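Local coordinates for TetR family transcription regulator (Marinobacter aquaeolei, PDB 3PAS), which probably binds DNA through a helix-turn-helix motif and regulates transcription, as a member of the TetR family of regulators, at residues R157-Y160 with H161-R165. Residues are numbered along the deposited sequence; the frame is centred on the assembly and turned at random.
Sequences RPIY and HLVQR
His161, Leu162, Val163 and Gln164 each give their backbone N-H to the carbonyl four residues earlier, making successive i to i+4 bonds of one alpha helix. The shortest runs from Val163 N to Ile159 O at 2.8 Å. The longest, from His161 N to Arg157 O, is 3.3 Å but nearly straight. One turn apart, Ile159 and Val163 meet by their methyl groups, with CG2 of each 4.1 Å from the other. The Leu162 side chain packs against the end of the Pro158 carbonyl, its CG 3.3 Å from Pro158 O.

Tyr160 CG lies anti to the backbone N (chi1 -175°), which sets the ring between the side chains of Arg157 and Gln164. The Arg157 guanidinium lies against one ring face, with NH1 offset toward the rim and Tyr160 CD2 over the guanidinium centre. The extended Gln164 chain brings OE1 4.0 Å from Tyr160 CE2; the ring and amide planes are 61° apart. With an alanine at Tyr160 the ring and its hydroxyl are gone, and the Arg157 guanidinium, without the flat group it lies against, is likely to be freer to turn, while Arg104 loses its weak hydrogen bond to the hydroxyl.

The turn belongs to helix 148-167 of the C-terminal domain. Ile159, Leu162 and Val163 pack on helix 81-98, through Trp89, Leu92 and Phe93. Tyr160 touches Phe103 and Glu107 of helix 100-110, and Glu107 also forms a salt bridge with Arg157. Pro158, His161 and Leu162 meet Thr153 of the second subunit, whose Glu152 accepts a hydrogen bond from His161 NE2, so the helix joins the domain core to the dimer interface.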
ATOM      1  N   ARG B 157       5.519  -0.747  -6.550  1.00 21.63           N
ATOM      2  CA  ARG B 157       4.796  -0.914  -5.314  1.00 24.95           C
ATOM      3  C   ARG B 157       4.431  -2.343  -5.017  1.00 22.79           C
ATOM      4  O   ARG B 157       4.411  -2.718  -3.864  1.00 24.25           O
ATOM      5  CB  ARG B 157       3.511  -0.074  -5.335  1.00 28.54           C
ATOM      6  CG  ARG B 157       2.755  -0.037  -4.048  1.00 28.03           C
ATOM      7  CD  ARG B 157       3.597   0.704  -3.042  1.00 34.06           C
ATOM      8  NE  ARG B 157       2.878   0.960  -1.818  1.00 42.09           N
ATOM      9  CZ  ARG B 157       3.431   1.524  -0.754  1.00 46.53           C
ATOM     10  NH1 ARG B 157       4.719   1.875  -0.764  1.00 44.11           N
ATOM     11  NH2 ARG B 157       2.698   1.715   0.322  1.00 41.99           N
ATOM     12  N   PRO B 158       4.153  -3.168  -6.044  1.00 19.19           N
ATOM     13  CA  PRO B 158       3.764  -4.529  -5.624  1.00 19.69           C
ATOM     14  C   PRO B 158       4.876  -5.336  -4.930  1.00 15.85           C
ATOM     15  O   PRO B 158       4.555  -6.286  -4.201  1.00 19.88           O
ATOM     16  CB  PRO B 158       3.319  -5.210  -6.937  1.00 19.70           C
ATOM     17  CG  PRO B 158       2.886  -4.044  -7.803  1.00 23.67           C
ATOM     18  CD  PRO B 158       3.857  -2.918  -7.455  1.00 21.07           C
ATOM     19  N   ILE B 159       6.137  -4.996  -5.168  1.00 19.36           N
ATOM     20  CA  ILE B 159       7.279  -5.639  -4.492  1.00 18.29           C
ATOM     21  C   ILE B 159       7.167  -5.400  -2.957  1.00 20.02           C
ATOM     22  O   ILE B 159       7.174  -6.339  -2.188  1.00 18.77           O
ATOM     23  CB  ILE B 159       8.646  -5.176  -5.007  1.00 17.27           C
ATOM     24  CG1 ILE B 159       8.752  -5.445  -6.531  1.00 20.01           C
ATOM     25  CG2 ILE B 159       9.802  -5.920  -4.210  1.00 17.35           C
ATOM     26  CD1 ILE B 159       9.984  -4.914  -7.225  1.00 17.07           C
ATOM     27  N   TYR B 160       6.993  -4.160  -2.550  1.00 22.95           N
ATOM     28  CA  TYR B 160       6.741  -3.823  -1.140  1.00 23.21           C
ATOM     29  C   TYR B 160       5.570  -4.613  -0.528  1.00 21.92           C
ATOM     30  O   TYR B 160       5.703  -5.267   0.510  1.00 22.24           O
ATOM     31  CB  TYR B 160       6.464  -2.319  -1.033  1.00 27.22           C
ATOM     32  CG  TYR B 160       6.312  -1.814   0.392  1.00 30.78           C
ATOM     33  CD1 TYR B 160       7.401  -1.367   1.122  1.00 34.77           C
ATOM     34  CD2 TYR B 160       5.043  -1.743   0.992  1.00 34.56           C
ATOM     35  CE1 TYR B 160       7.239  -0.885   2.452  1.00 41.15           C
ATOM     36  CE2 TYR B 160       4.869  -1.263   2.287  1.00 40.65           C
ATOM     37  CZ  TYR B 160       5.963  -0.850   3.013  1.00 41.73           C
ATOM     38  OH  TYR B 160       5.767  -0.393   4.294  1.00 56.17           O
ATOM     39  N   HIS B 161       4.440  -4.609  -1.210  1.00 22.73           N
ATOM     40  CA  HIS B 161       3.229  -5.294  -0.727  1.00 22.22           C
ATOM     41  C   HIS B 161       3.437  -6.796  -0.606  1.00 22.97           C
ATOM     42  O   HIS B 161       3.092  -7.373   0.400  1.00 21.23           O
ATOM     43  CB  HIS B 161       2.070  -4.936  -1.655  1.00 26.61           C
ATOM     44  CG  HIS B 161       0.749  -5.511  -1.258  1.00 29.41           C
ATOM     45  ND1 HIS B 161       0.020  -5.051  -0.176  1.00 33.57           N
ATOM     46  CD2 HIS B 161       0.012  -6.506  -1.820  1.00 29.69           C
ATOM     47  CE1 HIS B 161      -1.106  -5.747  -0.085  1.00 41.31           C
ATOM     48  NE2 HIS B 161      -1.141  -6.634  -1.075  1.00 28.44           N
ATOM     49  N   LEU B 162       4.056  -7.412  -1.616  1.00 21.07           N
ATOM     50  CA  LEU B 162       4.285  -8.861  -1.620  1.00 21.69           C
ATOM     51  C   LEU B 162       5.371  -9.269  -0.628  1.00 20.31           C
ATOM     52  O   LEU B 162       5.253 -10.327   0.024  1.00 22.06           O
ATOM     53  CB  LEU B 162       4.605  -9.352  -3.016  1.00 17.48           C
ATOM     54  CG  LEU B 162       3.375  -9.374  -3.959  1.00 19.62           C
ATOM     55  CD1 LEU B 162       3.797  -9.635  -5.464  1.00 18.63           C
ATOM     56  CD2 LEU B 162       2.398 -10.417  -3.509  1.00 18.35           C
ATOM     57  N   VAL B 163       6.426  -8.459  -0.498  1.00 19.94           N
ATOM     58  CA  VAL B 163       7.434  -8.730   0.556  1.00 21.48           C
ATOM     59  C   VAL B 163       6.754  -8.779   1.945  1.00 23.08           C
ATOM     60  O   VAL B 163       7.024  -9.634   2.778  1.00 24.28           O
ATOM     61  CB  VAL B 163       8.560  -7.732   0.506  1.00 20.39           C
ATOM     62  CG1 VAL B 163       9.383  -7.759   1.875  1.00 19.12           C
ATOM     63  CG2 VAL B 163       9.478  -8.047  -0.719  1.00 17.64           C
ATOM     64  N   GLN B 164       5.874  -7.826   2.175  1.00 25.42           N
ATOM     65  CA  GLN B 164       5.177  -7.707   3.463  1.00 28.03           C
ATOM     66  C   GLN B 164       4.301  -8.945   3.683  1.00 29.67           C
ATOM     67  O   GLN B 164       4.386  -9.583   4.741  1.00 31.11           O
ATOM     68  CB  GLN B 164       4.371  -6.415   3.496  1.00 29.68           C
ATOM     69  CG  GLN B 164       3.530  -6.179   4.768  1.00 43.83           C
ATOM     70  CD  GLN B 164       3.118  -4.714   4.938  1.00 51.12           C
ATOM     71  OE1 GLN B 164       3.956  -3.834   5.194  1.00 49.00           O
ATOM     72  NE2 GLN B 164       1.823  -4.460   4.833  1.00 60.85           N
ATOM     73  N   ARG B 165       3.515  -9.321   2.671  1.00 25.62           N
ATOM     74  CA  ARG B 165       2.747 -10.556   2.742  1.00 24.84           C
ATOM     75  C   ARG B 165       3.623 -11.780   3.015  1.00 26.84           C
ATOM     76  O   ARG B 165       3.248 -12.660   3.806  1.00 26.54           O
ATOM     77  CB  ARG B 165       1.870 -10.747   1.492  1.00 23.52           C
ATOM     78  CG  ARG B 165       0.719  -9.763   1.399  1.00 32.61           C
ATOM     79  CD  ARG B 165      -0.296 -10.115   0.306  1.00 39.59           C
ATOM     80  NE  ARG B 165      -1.178 -11.172   0.784  1.00 49.25           N
ATOM     81  CZ  ARG B 165      -2.507 -11.165   0.763  1.00 50.07           C
ATOM     82  NH1 ARG B 165      -3.212 -10.169   0.216  1.00 48.06           N
ATOM     83  NH2 ARG B 165      -3.145 -12.225   1.234  1.00 56.42           N
TER